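Side-chain contacts in hydroxylacyl-CoA dehydrogenase (Streptomyces coelicolor, PDB 5BKA), which belongs to the NTF2-like superfamily and probably takes part in the biosynthesis of the polyketide actinorhodin: residues Ser16-Gln21 against Val119-Val124; Ala31-Thr36 against Arg134-Thr139; Glu42-His45 against Pro50-His53. One frame throughout, in Å; residues are numbered along the deposited sequence.

Interaction 1. Residues Ser16-Gln21 against Val119-Val124; sequences SFYGHQ and VHDVLV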
loop_
_atom_site.group_PDB
_atom_site.type_symbol
_atom_site.label_atom_id
_atom_site.label_comp_id
_atom_site.label_asym_id
_atom_site.label_seq_id
_atom_site.Cartn_x
_atom_site.Cartn_y
_atom_site.Cartn_z
ATOM N N SER B 16 7.622 3.328 -7.405
ATOM C CA SER B 16 8.388 4.484 -6.949
ATOM C C SER B 16 7.865 5.769 -7.576
ATOM O O SER B 16 7.735 6.797 -6.900
ATOM C CB SER B 16 9.870 4.290 -7.269
ATOM O OG SER B 16 10.626 5.420 -6.870
ATOM N N PHE B 17 7.598 5.737 -8.884
ATOM C CA PHE B 17 6.996 6.880 -9.565
ATOM C C PHE B 17 5.713 7.318 -8.866
ATOM O O PHE B 17 5.507 8.509 -8.611
ATOM C CB PHE B 17 6.729 6.522 -11.029
ATOM C CG PHE B 17 6.036 7.604 -11.809
ATOM C CD1 PHE B 17 6.745 8.688 -12.299
ATOM C CD2 PHE B 17 4.675 7.529 -12.063
ATOM C CE1 PHE B 17 6.109 9.682 -13.020
ATOM C CE2 PHE B 17 4.034 8.519 -12.785
ATOM C CZ PHE B 17 4.752 9.597 -13.264
ATOM N N TYR B 18 4.843 6.359 -8.538
ATOM C CA TYR B 18 3.596 6.687 -7.853
ATOM C C TYR B 18 3.854 7.214 -6.446
ATOM O O TYR B 18 3.138 8.102 -5.969
ATOM C CB TYR B 18 2.688 5.459 -7.797
ATOM C CG TYR B 18 1.998 5.136 -9.102
ATOM C CD1 TYR B 18 1.807 6.112 -10.070
ATOM C CD2 TYR B 18 1.534 3.854 -9.363
ATOM C CE1 TYR B 18 1.176 5.819 -11.263
ATOM C CE2 TYR B 18 0.901 3.551 -10.550
ATOM C CZ TYR B 18 0.725 4.537 -11.497
ATOM O OH TYR B 18 0.095 4.239 -12.682
ATOM N N GLY B 19 4.865 6.671 -5.761
ATOM C CA GLY B 19 5.149 7.119 -4.406
ATOM C C GLY B 19 5.510 8.590 -4.344
ATOM O O GLY B 19 4.961 9.344 -3.536
ATOM N N HIS B 20 6.440 9.018 -5.200
ATOM C CA HIS B 20 6.799 10.432 -5.266
ATOM C C HIS B 20 5.640 11.273 -5.784
ATOM O O HIS B 20 5.393 12.377 -5.281
ATOM C CB HIS B 20 8.030 10.618 -6.152
ATOM C CG HIS B 20 9.304 10.126 -5.535
ATOM N ND1 HIS B 20 10.145 10.944 -4.812
ATOM C CD2 HIS B 20 9.878 8.900 -5.536
ATOM C CE1 HIS B 20 11.183 10.243 -4.392
ATOM N NE2 HIS B 20 11.045 8.999 -4.817
ATOM N N GLN B 21 4.923 10.770 -6.791
ATOM C CA GLN B 21 3.854 11.541 -7.421
ATOM C C GLN B 21 2.751 11.881 -6.424
ATOM O O GLN B 21 2.344 13.043 -6.303
ATOM C CB GLN B 21 3.295 10.762 -8.612
ATOM C CG GLN B 21 2.143 11.431 -9.340
ATOM C CD GLN B 21 1.641 10.602 -10.509
ATOM O OE1 GLN B 21 1.318 9.424 -10.358
ATOM N NE2 GLN B 21 1.581 11.213 -11.686
ATOM N N VAL B 119 -7.752 3.686 -10.897
ATOM C CA VAL B 119 -6.899 4.665 -11.561
ATOM C C VAL B 119 -6.366 4.033 -12.839
ATOM O O VAL B 119 -5.546 3.109 -12.791
ATOM C CB VAL B 119 -5.753 5.131 -10.652
ATOM C CG1 VAL B 119 -4.891 6.154 -11.373
ATOM C CG2 VAL B 119 -6.307 5.713 -9.361
ATOM N N HIS B 120 -6.829 4.533 -13.982
ATOM C CA HIS B 120 -6.406 4.047 -15.291
ATOM C C HIS B 120 -5.362 5.007 -15.844
ATOM O O HIS B 120 -5.678 6.154 -16.185
ATOM C CB HIS B 120 -7.597 3.925 -16.238
ATOM C CG HIS B 120 -8.682 3.031 -15.726
ATOM N ND1 HIS B 120 -8.602 1.656 -15.790
ATOM C CD2 HIS B 120 -9.871 3.313 -15.141
ATOM C CE1 HIS B 120 -9.694 1.129 -15.266
ATOM N NE2 HIS B 120 -10.481 2.112 -14.865
ATOM N N ASP B 121 -4.122 4.538 -15.941
ATOM C CA ASP B 121 -3.006 5.385 -16.329
ATOM C C ASP B 121 -2.403 4.914 -17.644
ATOM O O ASP B 121 -2.408 3.718 -17.954
ATOM C CB ASP B 121 -1.917 5.392 -15.252
ATOM C CG ASP B 121 -2.231 6.333 -14.105
ATOM O OD1 ASP B 121 -3.194 7.118 -14.218
ATOM O OD2 ASP B 121 -1.504 6.289 -13.090
ATOM N N VAL B 122 -1.877 5.870 -18.406
ATOM C CA VAL B 122 -1.060 5.596 -19.581
ATOM C C VAL B 122 0.301 6.247 -19.352
ATOM O O VAL B 122 0.400 7.479 -19.278
ATOM C CB VAL B 122 -1.720 6.116 -20.868
ATOM C CG1 VAL B 122 -0.811 5.852 -22.064
ATOM C CG2 VAL B 122 -3.074 5.467 -21.075
ATOM N N LEU B 123 1.338 5.416 -19.236
ATOM C CA LEU B 123 2.695 5.845 -18.930
ATOM C C LEU B 123 3.552 5.787 -20.186
ATOM O O LEU B 123 3.406 4.870 -20.998
ATOM C CB LEU B 123 3.297 4.976 -17.830
ATOM C CG LEU B 123 2.717 5.174 -16.426
ATOM C CD1 LEU B 123 3.017 3.980 -15.533
ATOM C CD2 LEU B 123 3.255 6.454 -15.811
ATOM N N VAL B 124 4.464 6.749 -20.333
ATOM C CA VAL B 124 5.382 6.757 -21.462
ATOM C C VAL B 124 6.807 6.951 -20.967
ATOM O O VAL B 124 7.058 7.438 -19.864
ATOM C CB VAL B 124 5.041 7.845 -22.506
ATOM C CG1 VAL B 124 3.691 7.586 -23.150
ATOM C CG2 VAL B 124 5.095 9.232 -21.884
HETATM O O HOH W 1 -2.502 2.798 -12.194
#
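The helical segment carrying F17 and Y18 runs at 110° to the strand carrying D121 and L123, with 12.8 Å between the two axes at their closest. Side chains bridge this gap. With CG anti to its carbonyl carbon (chi1 -76°), Y18 extends its ring toward the strand, and its hydroxyl meets one carboxylate oxygen of D121, which lies obliquely to the ring. Y18 OH lies 2.6 Å from D121 OD2, a weak hydrogen bond whose proton has another acceptor within reach. Ring and carboxylate planes are turned 58° apart. A water lies 3.0 Å from Y18 OH, and it donates a hydrogen bond to V119 O over 3.1 Å. Beside this polar pair, the F17 ring and the L123 branch run past one another in opposite senses, F17 CE2 3.7 Å from L123 CD2. F80 meets the Y18 ring edge-to-face, and H82 of the second subunit packs on it. A phenylalanine in place of Y18 would probably leave D121 OD2 without its phenol partner and the water held less firmly. D121 OD2 also forms a salt bridge with R136. R136 is the main partner of the buried carboxylate, and the phenol adds a weaker bond that links the helix to the sheet.

Interaction 2. Residues Ala31-Thr36 against Arg134-Thr139; sequences AGYAAT and RSRHVT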
loop_
_atom_site.group_PDB
_atom_site.type_symbol
_atom_site.label_atom_id
_atom_site.label_comp_id
_atom_site.label_asym_id
_atom_site.label_seq_id
_atom_site.Cartn_x
_atom_site.Cartn_y
_atom_site.Cartn_z
ATOM N N ALA B 31 1.880 21.801 -8.921
ATOM C CA ALA B 31 2.738 21.947 -10.093
ATOM C C ALA B 31 3.700 20.769 -10.225
ATOM O O ALA B 31 3.913 20.254 -11.329
ATOM C CB ALA B 31 3.508 23.266 -10.018
ATOM N N GLY B 32 4.290 20.333 -9.111
ATOM C CA GLY B 32 5.142 19.155 -9.150
ATOM C C GLY B 32 4.388 17.909 -9.572
ATOM O O GLY B 32 4.914 17.073 -10.309
ATOM N N TYR B 33 3.144 17.769 -9.107
ATOM C CA TYR B 33 2.319 16.638 -9.519
ATOM C C TYR B 33 2.038 16.691 -11.015
ATOM O O TYR B 33 2.162 15.681 -11.719
ATOM C CB TYR B 33 1.016 16.628 -8.719
ATOM C CG TYR B 33 -0.006 15.612 -9.181
ATOM C CD1 TYR B 33 0.063 14.289 -8.765
ATOM C CD2 TYR B 33 -1.048 15.981 -10.022
ATOM C CE1 TYR B 33 -0.877 13.360 -9.181
ATOM C CE2 TYR B 33 -1.990 15.060 -10.442
ATOM C CZ TYR B 33 -1.900 13.752 -10.019
ATOM O OH TYR B 33 -2.837 12.835 -10.436
ATOM N N ALA B 34 1.654 17.867 -11.518
ATOM C CA ALA B 34 1.424 18.022 -12.951
ATOM C C ALA B 34 2.699 17.788 -13.751
ATOM O O ALA B 34 2.632 17.383 -14.918
ATOM C CB ALA B 34 0.858 19.412 -13.247
ATOM N N ALA B 35 3.863 18.044 -13.150
ATOM C CA ALA B 35 5.128 17.827 -13.841
ATOM C C ALA B 35 5.412 16.352 -14.096
ATOM O O ALA B 35 6.260 16.037 -14.938
ATOM C CB ALA B 35 6.276 18.450 -13.046
ATOM N N THR B 36 4.733 15.444 -13.394
ATOM C CA THR B 36 4.863 14.019 -13.675
ATOM C C THR B 36 4.016 13.579 -14.860
ATOM O O THR B 36 4.086 12.411 -15.255
ATOM C CB THR B 36 4.488 13.194 -12.439
ATOM O OG1 THR B 36 3.078 13.296 -12.202
ATOM C CG2 THR B 36 5.241 13.691 -11.213
ATOM N N ARG B 134 0.869 10.155 -19.677
ATOM C CA ARG B 134 0.080 10.734 -20.759
ATOM C C ARG B 134 -1.341 11.048 -20.312
ATOM O O ARG B 134 -1.862 12.131 -20.605
ATOM C CB ARG B 134 0.067 9.788 -21.959
ATOM N N SER B 135 -1.987 10.115 -19.613
ATOM C CA SER B 135 -3.378 10.295 -19.231
ATOM C C SER B 135 -3.660 9.555 -17.932
ATOM O O SER B 135 -3.040 8.530 -17.632
ATOM C CB SER B 135 -4.334 9.812 -20.326
ATOM O OG SER B 135 -3.995 8.508 -20.751
ATOM N N ARG B 136 -4.606 10.093 -17.166
ATOM C CA ARG B 136 -5.112 9.444 -15.962
ATOM C C ARG B 136 -6.626 9.588 -15.927
ATOM O O ARG B 136 -7.143 10.709 -15.957
ATOM C CB ARG B 136 -4.494 10.044 -14.698
ATOM C CG ARG B 136 -5.217 9.654 -13.431
ATOM C CD ARG B 136 -4.368 9.936 -12.215
ATOM N NE ARG B 136 -3.278 8.977 -12.071
ATOM C CZ ARG B 136 -2.174 9.217 -11.375
ATOM N NH1 ARG B 136 -2.023 10.388 -10.776
ATOM N NH2 ARG B 136 -1.223 8.296 -11.281
ATOM N N HIS B 137 -7.330 8.459 -15.874
ATOM C CA HIS B 137 -8.785 8.435 -15.788
ATOM C C HIS B 137 -9.181 7.751 -14.488
ATOM O O HIS B 137 -8.824 6.590 -14.261
ATOM C CB HIS B 137 -9.395 7.720 -16.995
ATOM C CG HIS B 137 -9.135 8.413 -18.295
ATOM N ND1 HIS B 137 -9.252 7.781 -19.514
ATOM C CD2 HIS B 137 -8.759 9.686 -18.567
ATOM C CE1 HIS B 137 -8.962 8.634 -20.481
ATOM N NE2 HIS B 137 -8.660 9.797 -19.933
ATOM N N VAL B 138 -9.918 8.466 -13.642
ATOM C CA VAL B 138 -10.320 7.976 -12.329
ATOM C C VAL B 138 -11.817 7.710 -12.341
ATOM O O VAL B 138 -12.609 8.591 -12.701
ATOM C CB VAL B 138 -9.950 8.973 -11.217
ATOM C CG1 VAL B 138 -10.346 8.423 -9.855
ATOM C CG2 VAL B 138 -8.461 9.291 -11.260
ATOM N N THR B 139 -12.203 6.497 -11.956
ATOM C CA THR B 139 -13.597 6.127 -11.778
ATOM C C THR B 139 -13.860 5.817 -10.310
ATOM O O THR B 139 -12.948 5.442 -9.568
ATOM C CB THR B 139 -13.972 4.916 -12.642
ATOM O OG1 THR B 139 -13.148 3.799 -12.288
ATOM C CG2 THR B 139 -13.782 5.235 -14.116
#
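Y33 and R136 meet through a single hydrogen bond between the ends of their side chains. R136 NH1 donates to Y33 OH over 2.6 Å. The N-H...O angle is 134°, so the bond is short but well away from straight. The hydroxyl sits at the guanidinium edge, close to its plane, and NH1 in turn lies at the edge of the phenol ring. Y33 CE1 also lies in the guanidinium plane, 3.6 Å from R136 NH1. The two planes are 35° apart, so the groups meet edge to edge and do not stack.

R136 leaves its strand with CG anti to the backbone N and then bends at chi3 (-74°), which swings the guanidinium across to the phenol. Its other terminal nitrogen, NH2, bonds to Q21 OE1 on helix 10-26 and forms the salt bridge to D121. Both terminal nitrogens of the buried group therefore have partners. V119 and F43 pack against its side chain.

The next shell holds Y33. F37 meets its ring edge-to-face, and L25 and L62 touch it from two helices. T36 bonds back to the carbonyl of Y33. T36 OG1 donates to Y33 O over 2.6 Å, in the carbonyl plane, and T36 N reaches the same oxygen, Y33 O, at 3.1 Å. T36 OG1 is also bonded to Q21 NE2, so Q21 joins both halves of the arrangement. On the strand, R134 and S135 both face V122, a classic beta bulge just before R136. A curved sheet with helices packed on its concave side is characteristic of the NTF2-like fold. Here a buried network of polar side chains joins two of those helices to the sheet.

Interaction 3. Residues Glu42-His45 against Pro50-His53; sequences EFRH and PAAH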
loop_
_atom_site.group_PDB
_atom_site.type_symbol
_atom_site.label_atom_id
_atom_site.label_comp_id
_atom_site.label_asym_id
_atom_site.label_seq_id
_atom_site.Cartn_x
_atom_site.Cartn_y
_atom_site.Cartn_z
ATOM N N GLU B 42 -3.416 14.446 -19.768
ATOM C CA GLU B 42 -4.863 14.316 -19.736
ATOM C C GLU B 42 -5.262 13.783 -18.366
ATOM O O GLU B 42 -4.740 12.756 -17.920
ATOM C CB GLU B 42 -5.296 13.369 -20.860
ATOM C CG GLU B 42 -6.775 13.188 -21.083
ATOM C CD GLU B 42 -7.129 13.223 -22.550
ATOM O OE1 GLU B 42 -8.226 12.758 -22.910
ATOM O OE2 GLU B 42 -6.306 13.723 -23.343
ATOM N N PHE B 43 -6.185 14.469 -17.698
ATOM C CA PHE B 43 -6.618 14.072 -16.361
ATOM C C PHE B 43 -8.128 14.210 -16.234
ATOM O O PHE B 43 -8.659 15.323 -16.319
ATOM C CB PHE B 43 -5.914 14.905 -15.288
ATOM C CG PHE B 43 -6.371 14.606 -13.898
ATOM C CD1 PHE B 43 -6.201 13.345 -13.357
ATOM C CD2 PHE B 43 -6.954 15.590 -13.122
ATOM C CE1 PHE B 43 -6.618 13.062 -12.066
ATOM C CE2 PHE B 43 -7.372 15.319 -11.828
ATOM C CZ PHE B 43 -7.204 14.049 -11.298
ATOM N N ARG B 44 -8.816 13.093 -16.003
ATOM C CA ARG B 44 -10.257 13.089 -15.749
ATOM C C ARG B 44 -10.481 12.798 -14.267
ATOM O O ARG B 44 -10.342 11.654 -13.822
ATOM C CB ARG B 44 -10.967 12.070 -16.634
ATOM C CG ARG B 44 -12.480 12.152 -16.561
ATOM C CD ARG B 44 -13.125 11.988 -17.926
ATOM N NE ARG B 44 -14.454 12.594 -17.971
ATOM C CZ ARG B 44 -15.333 12.399 -18.947
ATOM N NH1 ARG B 44 -15.029 11.607 -19.967
ATOM N NH2 ARG B 44 -16.518 12.993 -18.904
ATOM N N HIS B 45 -10.827 13.843 -13.510
ATOM C CA HIS B 45 -11.058 13.689 -12.076
ATOM C C HIS B 45 -12.277 12.820 -11.799
ATOM O O HIS B 45 -12.280 12.029 -10.848
ATOM C CB HIS B 45 -11.228 15.065 -11.430
ATOM C CG HIS B 45 -10.840 15.114 -9.986
ATOM N ND1 HIS B 45 -9.603 15.551 -9.561
ATOM C CD2 HIS B 45 -11.529 14.792 -8.864
ATOM C CE1 HIS B 45 -9.545 15.491 -8.243
ATOM N NE2 HIS B 45 -10.700 15.034 -7.796
ATOM N N PRO B 50 -15.587 17.288 -17.892
ATOM C CA PRO B 50 -14.636 16.869 -18.926
ATOM C C PRO B 50 -13.207 16.858 -18.404
ATOM O O PRO B 50 -12.876 17.478 -17.391
ATOM C CB PRO B 50 -14.820 17.918 -20.031
ATOM C CG PRO B 50 -15.456 19.087 -19.353
ATOM C CD PRO B 50 -16.315 18.510 -18.272
ATOM N N ALA B 51 -12.352 16.141 -19.125
ATOM C CA ALA B 51 -10.979 15.939 -18.689
ATOM C C ALA B 51 -10.160 17.215 -18.840
ATOM O O ALA B 51 -10.337 17.981 -19.791
ATOM C CB ALA B 51 -10.331 14.809 -19.486
ATOM N N ALA B 52 -9.265 17.442 -17.883
ATOM C CA ALA B 52 -8.339 18.561 -17.958
ATOM C C ALA B 52 -7.166 18.211 -18.863
ATOM O O ALA B 52 -6.752 17.052 -18.957
ATOM C CB ALA B 52 -7.829 18.939 -16.569
ATOM N N HIS B 53 -6.635 19.227 -19.536
ATOM C CA HIS B 53 -5.551 19.044 -20.488
ATOM C C HIS B 53 -4.406 19.994 -20.168
ATOM O O HIS B 53 -4.619 21.105 -19.673
ATOM C CB HIS B 53 -6.037 19.253 -21.926
ATOM C CG HIS B 53 -6.995 18.201 -22.391
ATOM N ND1 HIS B 53 -8.361 18.316 -22.238
ATOM C CD2 HIS B 53 -6.784 17.006 -22.992
ATOM C CE1 HIS B 53 -8.950 17.240 -22.729
ATOM N NE2 HIS B 53 -8.016 16.429 -23.193
#
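E42 pairs with H53 in an antiparallel, non-hydrogen-bonded position, and their side chains lie side by side on one face of the sheet. E42 starts out with CG anti to the backbone N (chi1 -175°) and bends at chi2, which brings its carboxylate to the edge of the H53 ring. E42 OE2 is 3.2 Å from H53 NE2, and the carboxylate and ring planes are 72° apart. The E42 backbone also adds a CA-H...O contact, with E42 CA 3.4 Å from A52 O.

F43 pairs with A52 in the hydrogen-bonded position. F43 N donates to A52 O over 2.9 Å at a nearly straight 160°. A52 N returns a bond of 2.7 Å to F43 O. The side chains of both residues are on the face opposite E42 and H53. There the F43 ring turns away from its partner strand and packs on I58 and V61 of helix 54-67, and A52 also touches V61.

R44 lies alongside A51, with R44 CB 4.0 Å from A51 CB. R44 NE is bonded to L49 O, while R44 NH2 comes no nearer to P50 than 4.3 Å, at P50 CA. Beyond the F43-A52 pair there is no further bridge, and H45 N stands 4.1 Å above the centre of the F43 ring.

The hairpin is therefore two-sided. Two backbone bonds set its register. F43 and A52 turn their apolar side chains toward helix 54-67, with R136 also against F43, and the other face carries the polar side chains of E42 and H53.

Overall arrangement
All three interactions reach one mixed sheet. Interactions 1 and 2 touch, with centres 8 Å apart. Their strands, 112-124 and 132-140, are neighbours, and their helices, 10-26 and 30-35, are consecutive in the chain. Their segments alternate along the sequence, so early helices are tied to late strands. Interaction 3 is local, a hairpin lying between those early and late segments in sequence. It touches interaction 2, 9 Å away between centres, because strand 41-44 pairs with strand 132-140. Interactions 1 and 3 do not touch; their nearest atoms are about 7 Å apart. Strand 132-140 thus joins the hairpin to the buried polar network.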